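Local coordinates for protein Alpha/beta hydrolase (Streptomyces albidoflavus, PDB 6KSU) that probably cyclises non-ribosomal peptides by macrolactamisation that couples residues of opposite chirality, acting as a penicillin-binding-protein-like cyclase, at residues 47-52 and 58-63; 32-37 and 363-368. All coordinates share one frame; numbering follows the deposited sequence.

From the N terminus, helix 23-41 supplies the first half of contact 2 and runs on into strand 46-53, which turns back through strand 56-63; contact 1 is this hairpin, a short loop closed with five residues between the segments. The chain then builds most of the Beta-lactamase family region before helix 355-365 returns to the first helix, so contact 2 closes a loop of more than 300 residues that contains contact 1. The two contacts touch: F35 packs on A47 and Y60, and T62 OG1 is hydrogen-bonded to E36 OE2. Helix 23-41 thus lies between the edge hairpin of the sheet and the end of helix 355-365, which L34 meets.

Contact 1: 47-52 and 58-63; sequences AQLSVY and SEYATG
L49 and Y60 lie side by side on one face of an antiparallel hairpin, pointing the same way. The Y60 ring turns an edge to the neighbouring strand: L49 O lies near the ring plane, 3.3 Å from Y60 CD2, and V51 CG2 sits farther along the same edge, 4.3 Å from Y60 CE2. L49 CD2 instead meets Y60 CD2 from off the plane, at 3.9 Å. With CG of Y60 anti to its carbonyl carbon (chi1 -47°), the ring reaches along the strand toward V51, and its hydroxyl bonds to the backbone O of R28. Helix 23-41 packs over this face, with V31 and F35 against Y60 and F35 against A47.

Beneath the side chains, pairs A47–T62, L49–Y60 and V51–S58 each make two backbone hydrogen bonds. That from Y60 N to L49 O is 2.7 Å, and that from L49 N to Y60 O is 3.0 Å. At the V51–S58 pair, a water links V51 O to S58 OG. Between these pairs, the CA of S50 makes a CA-H...O contact of 3.2 Å with S58 O.

The reverse face bears Q48, S50, E59 and A61. Another water donates to Y60 O at 2.6 Å and is hydrogen-bonded to S50 OG at 2.8 Å, bridging the strands; T262 takes part in further hydrogen bonds with S50 OG and E59 OE1. Q48 leads away from the hairpin partner, its OE1 bonded to T349 and the backbone N of A261.

The face toward the helix thus joins apolar packing to two hydrogen bonds at its polar ends, Y60 OH with R28 O and T62 OG1 with E36 OE2; on the reverse face the buried Q48 and S50 are held by hydrogen bonds to side chains, backbone and water.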
loop_
_atom_site.group_PDB
_atom_site.type_symbol
_atom_site.label_atom_id
_atom_site.label_comp_id
_atom_site.label_asym_id
_atom_site.label_seq_id
_atom_site.Cartn_x
_atom_site.Cartn_y
_atom_site.Cartn_z
ATOM N N ALA A 47 10.680 4.239 16.187
ATOM C CA ALA A 47 10.814 4.165 14.739
ATOM C C ALA A 47 12.042 3.351 14.391
ATOM O O ALA A 47 12.977 3.212 15.190
ATOM C CB ALA A 47 10.885 5.572 14.112
ATOM N N GLN A 48 12.011 2.790 13.188
ATOM C CA GLN A 48 13.181 2.160 12.593
ATOM C C GLN A 48 13.352 2.731 11.202
ATOM O O GLN A 48 12.365 2.950 10.492
ATOM C CB GLN A 48 13.069 0.629 12.488
ATOM C CG GLN A 48 12.832 -0.105 13.783
ATOM C CD GLN A 48 12.345 -1.533 13.536
ATOM O OE1 GLN A 48 11.665 -1.807 12.548
ATOM N NE2 GLN A 48 12.712 -2.450 14.431
ATOM N N LEU A 49 14.602 2.992 10.837
ATOM C CA LEU A 49 14.974 3.376 9.486
ATOM C C LEU A 49 16.154 2.511 9.081
ATOM O O LEU A 49 17.155 2.425 9.803
ATOM C CB LEU A 49 15.314 4.872 9.386
ATOM C CG LEU A 49 15.855 5.377 8.038
ATOM C CD1 LEU A 49 14.733 5.515 6.965
ATOM C CD2 LEU A 49 16.576 6.689 8.220
ATOM N N SER A 50 16.019 1.817 7.967
ATOM C CA SER A 50 17.113 1.005 7.459
ATOM C C SER A 50 17.377 1.432 6.033
ATOM O O SER A 50 16.437 1.572 5.258
ATOM C CB SER A 50 16.774 -0.483 7.535
ATOM O OG SER A 50 16.569 -0.874 8.885
ATOM N N VAL A 51 18.643 1.659 5.701
ATOM C CA VAL A 51 19.058 2.101 4.375
ATOM C C VAL A 51 20.130 1.158 3.865
ATOM O O VAL A 51 21.173 0.999 4.511
ATOM C CB VAL A 51 19.604 3.532 4.394
ATOM C CG1 VAL A 51 19.893 4.011 2.979
ATOM C CG2 VAL A 51 18.650 4.449 5.137
ATOM N N TYR A 52 19.886 0.539 2.709
ATOM C CA TYR A 52 20.922 -0.190 1.998
ATOM C C TYR A 52 21.420 0.706 0.874
ATOM O O TYR A 52 20.628 1.189 0.060
ATOM C CB TYR A 52 20.412 -1.529 1.472
ATOM C CG TYR A 52 21.438 -2.313 0.684
ATOM C CD1 TYR A 52 22.402 -3.116 1.318
ATOM C CD2 TYR A 52 21.460 -2.235 -0.699
ATOM C CE1 TYR A 52 23.344 -3.838 0.555
ATOM C CE2 TYR A 52 22.370 -2.920 -1.440
ATOM C CZ TYR A 52 23.316 -3.724 -0.822
ATOM O OH TYR A 52 24.200 -4.390 -1.634
ATOM N N SER A 58 22.712 0.325 6.706
ATOM C CA SER A 58 22.654 1.167 7.898
ATOM C C SER A 58 21.345 0.870 8.608
ATOM O O SER A 58 20.293 0.840 7.962
ATOM C CB SER A 58 22.705 2.661 7.553
ATOM O OG SER A 58 23.980 3.052 7.079
ATOM N N GLU A 59 21.399 0.673 9.927
ATOM C CA GLU A 59 20.214 0.346 10.717
ATOM C C GLU A 59 20.074 1.348 11.849
ATOM O O GLU A 59 20.903 1.376 12.765
ATOM C CB GLU A 59 20.273 -1.072 11.292
ATOM C CG GLU A 59 20.570 -2.179 10.306
ATOM C CD GLU A 59 20.403 -3.552 10.945
ATOM O OE1 GLU A 59 19.285 -4.106 10.842
ATOM O OE2 GLU A 59 21.372 -4.062 11.588
ATOM N N TYR A 60 19.018 2.147 11.800
ATOM C CA TYR A 60 18.741 3.118 12.837
ATOM C C TYR A 60 17.461 2.694 13.535
ATOM O O TYR A 60 16.551 2.158 12.896
ATOM C CB TYR A 60 18.608 4.508 12.240
ATOM C CG TYR A 60 19.721 4.879 11.261
ATOM C CD1 TYR A 60 20.944 5.389 11.704
ATOM C CD2 TYR A 60 19.543 4.733 9.891
ATOM C CE1 TYR A 60 21.957 5.734 10.806
ATOM C CE2 TYR A 60 20.549 5.080 8.989
ATOM C CZ TYR A 60 21.753 5.588 9.452
ATOM O OH TYR A 60 22.743 5.930 8.542
ATOM N N ALA A 61 17.406 2.897 14.849
ATOM C CA ALA A 61 16.251 2.497 15.639
ATOM C C ALA A 61 16.259 3.301 16.920
ATOM O O ALA A 61 17.313 3.453 17.540
ATOM C CB ALA A 61 16.264 1.009 15.983
ATOM N N THR A 62 15.083 3.782 17.329
ATOM C CA THR A 62 15.014 4.650 18.492
ATOM C C THR A 62 13.638 4.535 19.126
ATOM O O THR A 62 12.678 4.055 18.509
ATOM C CB THR A 62 15.331 6.092 18.095
ATOM O OG1 THR A 62 15.591 6.881 19.258
ATOM C CG2 THR A 62 14.167 6.706 17.269
ATOM N N GLY A 63 13.560 4.965 20.387
ATOM C CA GLY A 63 12.274 5.137 21.027
ATOM C C GLY A 63 11.711 3.863 21.619
ATOM O O GLY A 63 12.424 2.907 21.909
HETATM O O HOH W 1 16.602 -0.143 11.604
HETATM O O HOH W 2 24.001 2.594 4.486
#

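Contact 2: 32-37 and 363-368; sequences GALFEE and VARLPE
L34 reaches across from helix 23-41 with both methyls. CD1 sits over the centre of one face of the R365 guanidinium, 3.4 Å from R365 CZ, while CD2 rests against the backbone where R365 joins L366, 3.6 Å from L366 N. CG anti to the backbone N (chi1 -171°) extends the chain toward the other segment, and chi2 of 69° turns one methyl to the guanidinium and the other to the backbone. L366 adds its CD2 at 4.2 Å from L34 CD2.

E368 helps to fix the guanidinium from its edge. R365 NH2 forms a salt bridge to E368 OE2 at 2.8 Å on the syn side of the carboxylate, and a weak hydrogen bond to OE1. The arginine chain bends at chi2 and chi3 to bring its flat end over the leucine. Behind them, a backbone hydrogen bond from E368 N to R365 O holds the turn that brings the carboxylate round. Farther out, R365 touches L38 and L366 touches V31.

A leucine of helix 23-41 thus packs on the end of helix 355-365 and the 3-10 turn that follows it, consistent with the pairing of N- and C-terminal catalytic-domain helices over the sheet in serine beta-lactamases and penicillin-binding proteins.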
loop_
_atom_site.group_PDB
_atom_site.type_symbol
_atom_site.label_atom_id
_atom_site.label_comp_id
_atom_site.label_asym_id
_atom_site.label_seq_id
_atom_site.Cartn_x
_atom_site.Cartn_y
_atom_site.Cartn_z
ATOM N N GLY A 32 21.438 9.103 10.156
ATOM C CA GLY A 32 21.091 8.837 11.543
ATOM C C GLY A 32 20.822 10.101 12.337
ATOM O O GLY A 32 19.853 10.176 13.100
ATOM N N ALA A 33 21.674 11.113 12.168
ATOM C CA ALA A 33 21.445 12.369 12.871
ATOM C C ALA A 33 20.160 13.027 12.395
ATOM O O ALA A 33 19.420 13.600 13.202
ATOM C CB ALA A 33 22.636 13.308 12.680
ATOM N N LEU A 34 19.858 12.918 11.101
ATOM C CA LEU A 34 18.611 13.463 10.584
ATOM C C LEU A 34 17.418 12.706 11.151
ATOM O O LEU A 34 16.468 13.314 11.665
ATOM C CB LEU A 34 18.614 13.405 9.062
ATOM C CG LEU A 34 17.445 14.151 8.431
ATOM C CD1 LEU A 34 17.641 15.649 8.650
ATOM C CD2 LEU A 34 17.307 13.815 6.967
ATOM N N PHE A 35 17.473 11.371 11.088
ATOM C CA PHE A 35 16.413 10.515 11.623
ATOM C C PHE A 35 16.119 10.827 13.087
ATOM O O PHE A 35 14.958 10.934 13.492
ATOM C CB PHE A 35 16.841 9.053 11.434
ATOM C CG PHE A 35 15.915 8.033 12.036
ATOM C CD1 PHE A 35 14.634 7.858 11.556
ATOM C CD2 PHE A 35 16.358 7.205 13.061
ATOM C CE1 PHE A 35 13.807 6.857 12.086
ATOM C CE2 PHE A 35 15.533 6.215 13.611
ATOM C CZ PHE A 35 14.267 6.042 13.135
ATOM N N GLU A 36 17.168 10.991 13.897
ATOM C CA GLU A 36 16.974 11.287 15.315
ATOM C C GLU A 36 16.289 12.632 15.513
ATOM O O GLU A 36 15.299 12.739 16.256
ATOM C CB GLU A 36 18.315 11.257 16.041
ATOM C CG GLU A 36 18.228 10.617 17.396
ATOM C CD GLU A 36 17.911 9.145 17.283
ATOM O OE1 GLU A 36 18.842 8.337 17.032
ATOM O OE2 GLU A 36 16.725 8.803 17.444
ATOM N N GLU A 37 16.796 13.676 14.845
ATOM C CA GLU A 37 16.169 14.993 14.958
ATOM C C GLU A 37 14.694 14.920 14.591
ATOM O O GLU A 37 13.842 15.456 15.310
ATOM C CB GLU A 37 16.881 16.022 14.066
ATOM C CG GLU A 37 18.389 16.274 14.306
ATOM C CD GLU A 37 18.898 15.937 15.720
ATOM O OE1 GLU A 37 18.407 16.541 16.704
ATOM O OE2 GLU A 37 19.811 15.086 15.840
ATOM N N VAL A 363 11.502 12.575 3.551
ATOM C CA VAL A 363 11.658 12.653 2.101
ATOM C C VAL A 363 12.211 14.013 1.696
ATOM O O VAL A 363 13.077 14.114 0.820
ATOM C CB VAL A 363 10.324 12.342 1.400
ATOM C CG1 VAL A 363 10.398 12.756 -0.037
ATOM C CG2 VAL A 363 9.980 10.846 1.519
ATOM N N ALA A 364 11.755 15.075 2.354
ATOM C CA ALA A 364 12.210 16.414 2.003
ATOM C C ALA A 364 13.612 16.707 2.505
ATOM O O ALA A 364 14.342 17.464 1.859
ATOM C CB ALA A 364 11.246 17.464 2.557
ATOM N N ARG A 365 14.025 16.123 3.631
ATOM C CA ARG A 365 15.323 16.471 4.208
ATOM C C ARG A 365 16.439 15.481 3.884
ATOM O O ARG A 365 17.606 15.888 3.827
ATOM C CB ARG A 365 15.182 16.633 5.722
ATOM C CG ARG A 365 14.207 17.752 6.056
ATOM C CD ARG A 365 14.605 18.574 7.267
ATOM N NE ARG A 365 16.047 18.705 7.392
ATOM C CZ ARG A 365 16.663 18.930 8.543
ATOM N NH1 ARG A 365 15.949 19.070 9.656
ATOM N NH2 ARG A 365 17.988 19.017 8.577
ATOM N N LEU A 366 16.121 14.199 3.620
ATOM C CA LEU A 366 17.154 13.250 3.196
ATOM C C LEU A 366 17.957 13.700 1.973
ATOM O O LEU A 366 19.083 13.214 1.790
ATOM C CB LEU A 366 16.553 11.868 2.910
ATOM C CG LEU A 366 16.122 10.939 4.064
ATOM C CD1 LEU A 366 15.176 9.863 3.512
ATOM C CD2 LEU A 366 17.317 10.303 4.756
ATOM N N PRO A 367 17.452 14.583 1.094
ATOM C CA PRO A 367 18.340 15.087 0.029
ATOM C C PRO A 367 19.631 15.698 0.547
ATOM O O PRO A 367 20.646 15.641 -0.156
ATOM C CB PRO A 367 17.470 16.120 -0.693
ATOM C CG PRO A 367 16.101 15.539 -0.590
ATOM C CD PRO A 367 16.038 14.879 0.777
ATOM N N GLU A 368 19.647 16.248 1.762
ATOM C CA GLU A 368 20.893 16.781 2.297
ATOM C C GLU A 368 21.890 15.685 2.705
ATOM O O GLU A 368 22.905 15.993 3.333
ATOM C CB GLU A 368 20.605 17.741 3.458
ATOM C CG GLU A 368 20.431 17.131 4.824
ATOM C CD GLU A 368 19.761 18.099 5.793
ATOM O OE1 GLU A 368 18.992 18.980 5.324
ATOM O OE2 GLU A 368 20.002 17.975 7.017
#